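Local coordinates for protein zonadhesin (Komagataella phaffii, PDB 5FX8) that is a putative cell-wall adhesion protein, of which this is the N-terminal part with two cohesin-like domains, and may mediate cell-cell interaction, at residues D43-V48 with V89-F94; P65-F70 with S80-Y85. All coordinates share one frame; numbering follows the deposited sequence.

Interaction 1: residues D43-V48 with V89-F94; sequences DATIEV and VLTFTF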
ATOM      1  N   ASP C  43     -80.649  31.759  31.433  1.00 79.24           N
ATOM      2  CA  ASP C  43     -80.858  32.991  30.664  1.00 81.23           C
ATOM      3  C   ASP C  43     -79.634  33.906  30.424  1.00 74.53           C
ATOM      4  O   ASP C  43     -79.639  34.738  29.507  1.00 72.73           O
ATOM      5  CB  ASP C  43     -82.041  33.775  31.326  1.00 88.55           C
ATOM      6  CG  ASP C  43     -81.743  34.294  32.718  1.00 91.12           C
ATOM      7  OD1 ASP C  43     -80.534  34.521  33.008  1.00100.03           O
ATOM      8  OD2 ASP C  43     -82.752  34.539  33.453  1.00 93.53           O
ATOM      9  N   ALA C  44     -78.597  33.768  31.251  1.00 72.36           N
ATOM     10  CA  ALA C  44     -77.457  34.670  31.331  1.00 65.38           C
ATOM     11  C   ALA C  44     -76.357  34.270  30.366  1.00 49.71           C
ATOM     12  O   ALA C  44     -76.099  33.089  30.138  1.00 45.20           O
ATOM     13  CB  ALA C  44     -76.887  34.691  32.751  1.00 71.35           C
ATOM     14  N   THR C  45     -75.701  35.269  29.811  1.00 43.91           N
ATOM     15  CA  THR C  45     -74.683  35.057  28.805  1.00 38.51           C
ATOM     16  C   THR C  45     -73.393  35.701  29.275  1.00 35.35           C
ATOM     17  O   THR C  45     -73.411  36.722  29.966  1.00 38.87           O
ATOM     18  CB  THR C  45     -75.115  35.635  27.478  1.00 36.93           C
ATOM     19  OG1 THR C  45     -75.457  37.010  27.677  1.00 37.05           O
ATOM     20  CG2 THR C  45     -76.333  34.878  26.939  1.00 38.14           C
ATOM     21  N   ILE C  46     -72.281  35.072  28.929  1.00 31.18           N
ATOM     22  CA  ILE C  46     -70.959  35.581  29.229  1.00 28.98           C
ATOM     23  C   ILE C  46     -70.195  35.613  27.923  1.00 29.12           C
ATOM     24  O   ILE C  46     -69.954  34.563  27.318  1.00 34.39           O
ATOM     25  CB  ILE C  46     -70.227  34.718  30.262  1.00 28.78           C
ATOM     26  CG1 ILE C  46     -71.117  34.490  31.473  1.00 30.93           C
ATOM     27  CG2 ILE C  46     -68.946  35.386  30.668  1.00 29.93           C
ATOM     28  CD1 ILE C  46     -70.466  33.736  32.575  1.00 32.51           C
ATOM     29  N   GLU C  47     -69.831  36.804  27.480  1.00 26.82           N
ATOM     30  CA  GLU C  47     -69.129  36.985  26.224  1.00 27.36           C
ATOM     31  C   GLU C  47     -67.638  37.164  26.481  1.00 25.40           C
ATOM     32  O   GLU C  47     -67.244  38.018  27.279  1.00 27.66           O
ATOM     33  CB  GLU C  47     -69.706  38.175  25.477  1.00 27.15           C
ATOM     34  CG  GLU C  47     -71.097  37.919  25.026  1.00 29.04           C
ATOM     35  CD  GLU C  47     -71.533  38.915  24.003  1.00 35.03           C
ATOM     36  OE1 GLU C  47     -71.052  40.063  24.076  1.00 39.45           O
ATOM     37  OE2 GLU C  47     -72.330  38.549  23.113  1.00 41.13           O
ATOM     38  N   VAL C  48     -66.818  36.352  25.810  1.00 22.35           N
ATOM     39  CA  VAL C  48     -65.360  36.410  25.915  1.00 26.00           C
ATOM     40  C   VAL C  48     -64.783  36.470  24.514  1.00 24.52           C
ATOM     41  O   VAL C  48     -65.066  35.603  23.683  1.00 23.71           O
ATOM     42  CB  VAL C  48     -64.742  35.207  26.656  1.00 24.27           C
ATOM     43  CG1 VAL C  48     -63.285  35.478  26.894  1.00 24.64           C
ATOM     44  CG2 VAL C  48     -65.402  34.952  27.962  1.00 24.33           C
ATOM     45  N   VAL C  89     -66.041  36.440  19.250  1.00 23.53           N
ATOM     46  CA  VAL C  89     -66.574  36.468  20.602  1.00 24.48           C
ATOM     47  C   VAL C  89     -67.174  35.114  20.919  1.00 22.62           C
ATOM     48  O   VAL C  89     -68.013  34.609  20.167  1.00 25.66           O
ATOM     49  CB  VAL C  89     -67.627  37.573  20.767  1.00 23.08           C
ATOM     50  CG1 VAL C  89     -68.341  37.407  22.101  1.00 23.30           C
ATOM     51  CG2 VAL C  89     -66.970  38.937  20.629  1.00 21.61           C
ATOM     52  N   LEU C  90     -66.763  34.536  22.031  1.00 21.63           N
ATOM     53  CA  LEU C  90     -67.324  33.277  22.483  1.00 22.42           C
ATOM     54  C   LEU C  90     -68.407  33.573  23.510  1.00 23.67           C
ATOM     55  O   LEU C  90     -68.160  34.302  24.471  1.00 27.84           O
ATOM     56  CB  LEU C  90     -66.229  32.392  23.075  1.00 22.32           C
ATOM     57  CG  LEU C  90     -66.604  30.965  23.460  1.00 23.05           C
ATOM     58  CD1 LEU C  90     -67.037  30.197  22.237  1.00 23.17           C
ATOM     59  CD2 LEU C  90     -65.477  30.249  24.154  1.00 19.78           C
ATOM     60  N   THR C  91     -69.605  33.033  23.308  1.00 20.52           N
ATOM     61  CA  THR C  91     -70.717  33.288  24.214  1.00 22.51           C
ATOM     62  C   THR C  91     -71.049  32.033  25.002  1.00 22.87           C
ATOM     63  O   THR C  91     -71.339  30.992  24.421  1.00 24.18           O
ATOM     64  CB  THR C  91     -71.956  33.756  23.459  1.00 26.22           C
ATOM     65  OG1 THR C  91     -71.625  34.858  22.612  1.00 24.27           O
ATOM     66  CG2 THR C  91     -73.013  34.181  24.442  1.00 25.57           C
ATOM     67  N   PHE C  92     -71.035  32.131  26.315  1.00 24.72           N
ATOM     68  CA  PHE C  92     -71.526  31.044  27.144  1.00 23.21           C
ATOM     69  C   PHE C  92     -72.957  31.377  27.533  1.00 28.13           C
ATOM     70  O   PHE C  92     -73.240  32.497  27.959  1.00 29.40           O
ATOM     71  CB  PHE C  92     -70.660  30.860  28.386  1.00 22.82           C
ATOM     72  CG  PHE C  92     -69.221  30.538  28.096  1.00 23.97           C
ATOM     73  CD1 PHE C  92     -68.337  31.512  27.685  1.00 24.67           C
ATOM     74  CD2 PHE C  92     -68.742  29.273  28.286  1.00 21.21           C
ATOM     75  CE1 PHE C  92     -67.021  31.211  27.435  1.00 21.60           C
ATOM     76  CE2 PHE C  92     -67.442  28.982  28.045  1.00 21.44           C
ATOM     77  CZ  PHE C  92     -66.579  29.949  27.615  1.00 21.84           C
ATOM     78  N   THR C  93     -73.859  30.424  27.359  1.00 29.04           N
ATOM     79  CA  THR C  93     -75.273  30.632  27.633  1.00 29.88           C
ATOM     80  C   THR C  93     -75.779  29.539  28.559  1.00 32.40           C
ATOM     81  O   THR C  93     -75.898  28.387  28.149  1.00 33.30           O
ATOM     82  CB  THR C  93     -76.063  30.649  26.342  1.00 29.84           C
ATOM     83  OG1 THR C  93     -75.571  31.703  25.517  1.00 27.69           O
ATOM     84  CG2 THR C  93     -77.511  30.863  26.632  1.00 30.41           C
ATOM     85  N   PHE C  94     -76.103  29.901  29.789  1.00 37.30           N
ATOM     86  CA  PHE C  94     -76.590  28.924  30.745  1.00 42.77           C
ATOM     87  C   PHE C  94     -78.014  28.479  30.412  1.00 47.63           C
ATOM     88  O   PHE C  94     -78.781  29.204  29.778  1.00 51.36           O
ATOM     89  CB  PHE C  94     -76.529  29.510  32.142  1.00 46.24           C
ATOM     90  CG  PHE C  94     -75.145  29.803  32.615  1.00 40.22           C
ATOM     91  CD1 PHE C  94     -74.511  30.973  32.270  1.00 44.02           C
ATOM     92  CD2 PHE C  94     -74.485  28.919  33.435  1.00 36.68           C
ATOM     93  CE1 PHE C  94     -73.236  31.236  32.729  1.00 40.39           C
ATOM     94  CE2 PHE C  94     -73.225  29.186  33.890  1.00 34.12           C
ATOM     95  CZ  PHE C  94     -72.601  30.332  33.539  1.00 34.49           C
TER
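Ile-46 meets Phe-94 because CG1 of Ile-46 stands anti to its own carbonyl carbon (chi1 -51°) and the chain runs on extended (chi2 -176°), which carries CD1 to the edge of the Phe-94 ring, 3.7 Å from CE1 and near the ring plane. Phe-92, with CG likewise anti to the carbonyl carbon (chi1 -60°), lays CD1 beside the backbone O of Ile-46 at 3.5 Å, again at the ring edge, while its CE1 receives CG2 of Val-48 obliquely. Together with Leu-90, these side chains form the buried face of the strand pair. Ile-4, on strand 4-11, touches both Ile-46 and Val-48 there, and Phe-29 and Phe-31 meet Phe-92 edge-to-face.

The other face is more polar and more exposed. Thr-45 and Thr-93 lie side by side, CG2 of the former 3.6 Å from OG1 of the latter. Glu-47 leans its aliphatic part on Val-89, CB to CG1 3.7 Å.

Between the two faces the backbones are joined by regular pairs of bonds. Ile-46 N reaches Phe-92 O at 2.9 Å, Phe-92 N returns to Ile-46 O at 2.8 Å, and Val-48 exchanges the same two bonds with Leu-90. Phe-94 N extends the ladder to Ala-44 O, just before strand 45-49 begins. The result is an antiparallel strand pair whose apolar face, through Leu-90, Phe-92 and Phe-94, packs on strand 101-114 in the first cohesin-like domain.

Interaction 2: residues P65-F70 with S80-Y85; sequences PSVSEF and STAFDY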
ATOM      1  N   PRO C  65     -66.763  23.356  15.733  1.00 21.97           N
ATOM      2  CA  PRO C  65     -66.349  22.729  16.990  1.00 19.82           C
ATOM      3  C   PRO C  65     -66.619  23.586  18.196  1.00 18.22           C
ATOM      4  O   PRO C  65     -66.450  23.121  19.329  1.00 20.72           O
ATOM      5  CB  PRO C  65     -64.848  22.515  16.789  1.00 21.15           C
ATOM      6  CG  PRO C  65     -64.445  23.562  15.818  1.00 19.42           C
ATOM      7  CD  PRO C  65     -65.618  23.810  14.931  1.00 19.42           C
ATOM      8  N   SER C  66     -67.047  24.813  18.000  1.00 17.93           N
ATOM      9  CA  SER C  66     -67.285  25.650  19.157  1.00 20.04           C
ATOM     10  C   SER C  66     -68.687  25.511  19.714  1.00 18.64           C
ATOM     11  O   SER C  66     -68.969  26.090  20.763  1.00 20.70           O
ATOM     12  CB  SER C  66     -67.026  27.103  18.811  1.00 16.37           C
ATOM     13  OG  SER C  66     -68.059  27.555  17.983  1.00 21.37           O
ATOM     14  N   VAL C  67     -69.563  24.767  19.058  1.00 17.14           N
ATOM     15  CA  VAL C  67     -70.969  24.710  19.432  1.00 20.76           C
ATOM     16  C   VAL C  67     -71.204  23.436  20.226  1.00 19.04           C
ATOM     17  O   VAL C  67     -71.218  22.335  19.679  1.00 20.26           O
ATOM     18  CB  VAL C  67     -71.880  24.780  18.206  1.00 19.38           C
ATOM     19  CG1 VAL C  67     -73.304  24.836  18.649  1.00 20.53           C
ATOM     20  CG2 VAL C  67     -71.541  25.996  17.372  1.00 18.91           C
ATOM     21  N   SER C  68     -71.400  23.576  21.522  1.00 17.21           N
ATOM     22  CA  SER C  68     -71.559  22.398  22.338  1.00 17.28           C
ATOM     23  C   SER C  68     -72.328  22.772  23.587  1.00 20.35           C
ATOM     24  O   SER C  68     -72.427  23.940  23.950  1.00 22.00           O
ATOM     25  CB  SER C  68     -70.211  21.790  22.704  1.00 20.42           C
ATOM     26  OG  SER C  68     -70.377  20.575  23.402  1.00 23.96           O
ATOM     27  N   GLU C  69     -72.883  21.759  24.223  1.00 23.27           N
ATOM     28  CA  GLU C  69     -73.472  21.813  25.548  1.00 22.56           C
ATOM     29  C   GLU C  69     -72.466  21.282  26.562  1.00 23.40           C
ATOM     30  O   GLU C  69     -71.698  20.373  26.256  1.00 23.46           O
ATOM     31  CB  GLU C  69     -74.738  20.961  25.565  1.00 25.05           C
ATOM     32  CG  GLU C  69     -75.473  20.920  26.878  1.00 31.34           C
ATOM     33  CD  GLU C  69     -76.444  22.017  26.969  1.00 32.79           C
ATOM     34  OE1 GLU C  69     -76.899  22.439  25.908  1.00 34.08           O
ATOM     35  OE2 GLU C  69     -76.753  22.445  28.080  1.00 33.29           O
ATOM     36  N   PHE C  70     -72.481  21.825  27.782  1.00 22.40           N
ATOM     37  CA  PHE C  70     -71.577  21.352  28.826  1.00 22.50           C
ATOM     38  C   PHE C  70     -72.349  20.911  30.068  1.00 26.22           C
ATOM     39  O   PHE C  70     -73.350  21.522  30.440  1.00 26.20           O
ATOM     40  CB  PHE C  70     -70.543  22.422  29.149  1.00 22.22           C
ATOM     41  CG  PHE C  70     -69.604  22.684  28.016  1.00 21.27           C
ATOM     42  CD1 PHE C  70     -69.958  23.531  26.984  1.00 21.27           C
ATOM     43  CD2 PHE C  70     -68.393  22.037  27.952  1.00 21.53           C
ATOM     44  CE1 PHE C  70     -69.113  23.737  25.922  1.00 22.30           C
ATOM     45  CE2 PHE C  70     -67.540  22.238  26.893  1.00 21.42           C
ATOM     46  CZ  PHE C  70     -67.893  23.091  25.879  1.00 21.43           C
ATOM     47  N   SER C  80     -74.310  26.129  27.252  1.00 24.43           N
ATOM     48  CA  SER C  80     -73.914  25.810  25.900  1.00 23.66           C
ATOM     49  C   SER C  80     -73.101  26.983  25.365  1.00 25.73           C
ATOM     50  O   SER C  80     -73.209  28.099  25.867  1.00 25.89           O
ATOM     51  CB  SER C  80     -75.122  25.539  25.035  1.00 22.09           C
ATOM     52  OG  SER C  80     -75.865  26.712  24.910  1.00 25.90           O
ATOM     53  N   THR C  81     -72.276  26.724  24.352  1.00 22.23           N
ATOM     54  CA  THR C  81     -71.325  27.699  23.843  1.00 20.21           C
ATOM     55  C   THR C  81     -71.528  27.884  22.349  1.00 19.13           C
ATOM     56  O   THR C  81     -71.956  26.973  21.649  1.00 23.81           O
ATOM     57  CB  THR C  81     -69.849  27.267  24.085  1.00 21.03           C
ATOM     58  OG1 THR C  81     -69.645  25.934  23.597  1.00 24.19           O
ATOM     59  CG2 THR C  81     -69.455  27.319  25.542  1.00 19.29           C
ATOM     60  N   ALA C  82     -71.196  29.058  21.855  1.00 20.27           N
ATOM     61  CA  ALA C  82     -71.145  29.261  20.421  1.00 21.83           C
ATOM     62  C   ALA C  82     -70.149  30.384  20.178  1.00 20.77           C
ATOM     63  O   ALA C  82     -70.006  31.260  21.024  1.00 23.71           O
ATOM     64  CB  ALA C  82     -72.526  29.590  19.858  1.00 20.83           C
ATOM     65  N   PHE C  83     -69.432  30.327  19.060  1.00 19.87           N
ATOM     66  CA  PHE C  83     -68.410  31.308  18.712  1.00 18.20           C
ATOM     67  C   PHE C  83     -68.889  32.108  17.519  1.00 20.75           C
ATOM     68  O   PHE C  83     -69.398  31.545  16.551  1.00 21.59           O
ATOM     69  CB  PHE C  83     -67.083  30.626  18.379  1.00 20.15           C
ATOM     70  CG  PHE C  83     -65.929  31.564  18.142  1.00 22.53           C
ATOM     71  CD1 PHE C  83     -65.421  32.335  19.159  1.00 23.17           C
ATOM     72  CD2 PHE C  83     -65.312  31.621  16.906  1.00 22.58           C
ATOM     73  CE1 PHE C  83     -64.360  33.166  18.932  1.00 22.22           C
ATOM     74  CE2 PHE C  83     -64.256  32.446  16.689  1.00 18.62           C
ATOM     75  CZ  PHE C  83     -63.783  33.217  17.696  1.00 19.78           C
ATOM     76  N   ASP C  84     -68.746  33.414  17.600  1.00 23.39           N
ATOM     77  CA  ASP C  84     -69.015  34.289  16.473  1.00 21.45           C
ATOM     78  C   ASP C  84     -67.717  34.444  15.689  1.00 22.36           C
ATOM     79  O   ASP C  84     -66.752  35.021  16.186  1.00 23.15           O
ATOM     80  CB  ASP C  84     -69.549  35.628  16.967  1.00 22.15           C
ATOM     81  CG  ASP C  84     -69.995  36.512  15.851  1.00 23.44           C
ATOM     82  OD1 ASP C  84     -69.667  36.209  14.699  1.00 26.76           O
ATOM     83  OD2 ASP C  84     -70.666  37.524  16.119  1.00 30.12           O
ATOM     84  N   TYR C  85     -67.700  33.940  14.462  1.00 22.74           N
ATOM     85  CA  TYR C  85     -66.507  33.971  13.636  1.00 22.35           C
ATOM     86  C   TYR C  85     -66.256  35.328  12.998  1.00 24.29           C
ATOM     87  O   TYR C  85     -65.153  35.559  12.505  1.00 26.33           O
ATOM     88  CB  TYR C  85     -66.598  32.889  12.562  1.00 21.82           C
ATOM     89  CG  TYR C  85     -66.409  31.488  13.108  1.00 24.70           C
ATOM     90  CD1 TYR C  85     -67.465  30.798  13.692  1.00 21.79           C
ATOM     91  CD2 TYR C  85     -65.166  30.864  13.057  1.00 21.20           C
ATOM     92  CE1 TYR C  85     -67.290  29.548  14.197  1.00 22.08           C
ATOM     93  CE2 TYR C  85     -64.984  29.618  13.548  1.00 19.38           C
ATOM     94  CZ  TYR C  85     -66.048  28.959  14.112  1.00 22.66           C
ATOM     95  OH  TYR C  85     -65.867  27.703  14.606  1.00 22.56           O
TER
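The beta hairpin of strands 68-72 and 77-84, in the first cohesin-like domain, is joined here at the end far from its turn, where the incoming chain at Ser-66 and Val-67 settles against the second strand. Thr-81 N gives a sound bond to Ser-68 O, 2.8 Å long, whereas the return bond from Ser-68 N to Thr-81 O is long and weak. One step toward the turn, Glu-69 and Ser-80 form a non-hydrogen-bonded pair, with OE1 of Glu-69 3.7 Å from CB of Ser-80.

Toward Ser-66, bonds between side chain and backbone follow. OG1 of Thr-81, placed between its backbone N and carbonyl carbon (chi1 52°), donates to Ser-66 O at 2.9 Å, tilted from the carbonyl plane. Farther along, OG of Ser-66 lies 3.2 Å from CB of Phe-83 and takes a weak bond from Phe-83 N. Its stronger partner is Asp-64, whose OD1 also bonds the hydroxyl of Tyr-85. The Tyr-85 ring in turn carries the edge of Phe-83 over its centre. The side chains of Phe-70 and Thr-81 cross at about a right angle: CE1 of Phe-70 lies 3.6 Å from the methyl CG2 of Thr-81, and OG1 sits in the ring plane at the edge, 3.2 Å from CE1.

Interactions 1 and 2 belong to one sheet, their centres about 10 Å apart, and strands 77-84 and 89-94 are the neighbours that join them. Interaction 2 is nested along the chain inside the loop closed by interaction 1. Probable hydrogen bonds run between them from Thr-93 N to Ser-80 O (2.8 Å) and from Thr-91 N to Ala-82 O (2.9 Å). With the pairings of interactions 1 and 2 on either side of this junction, the antiparallel order is 45-49, 89-94, 77-84, 68-72. On the buried face, CD2 of Phe-92 packs on CG2 of Thr-81 at 3.4 Å, and Val-108 of strand 101-114 touches both Phe-92 and Phe-70, giving the two contacts a common neighbour.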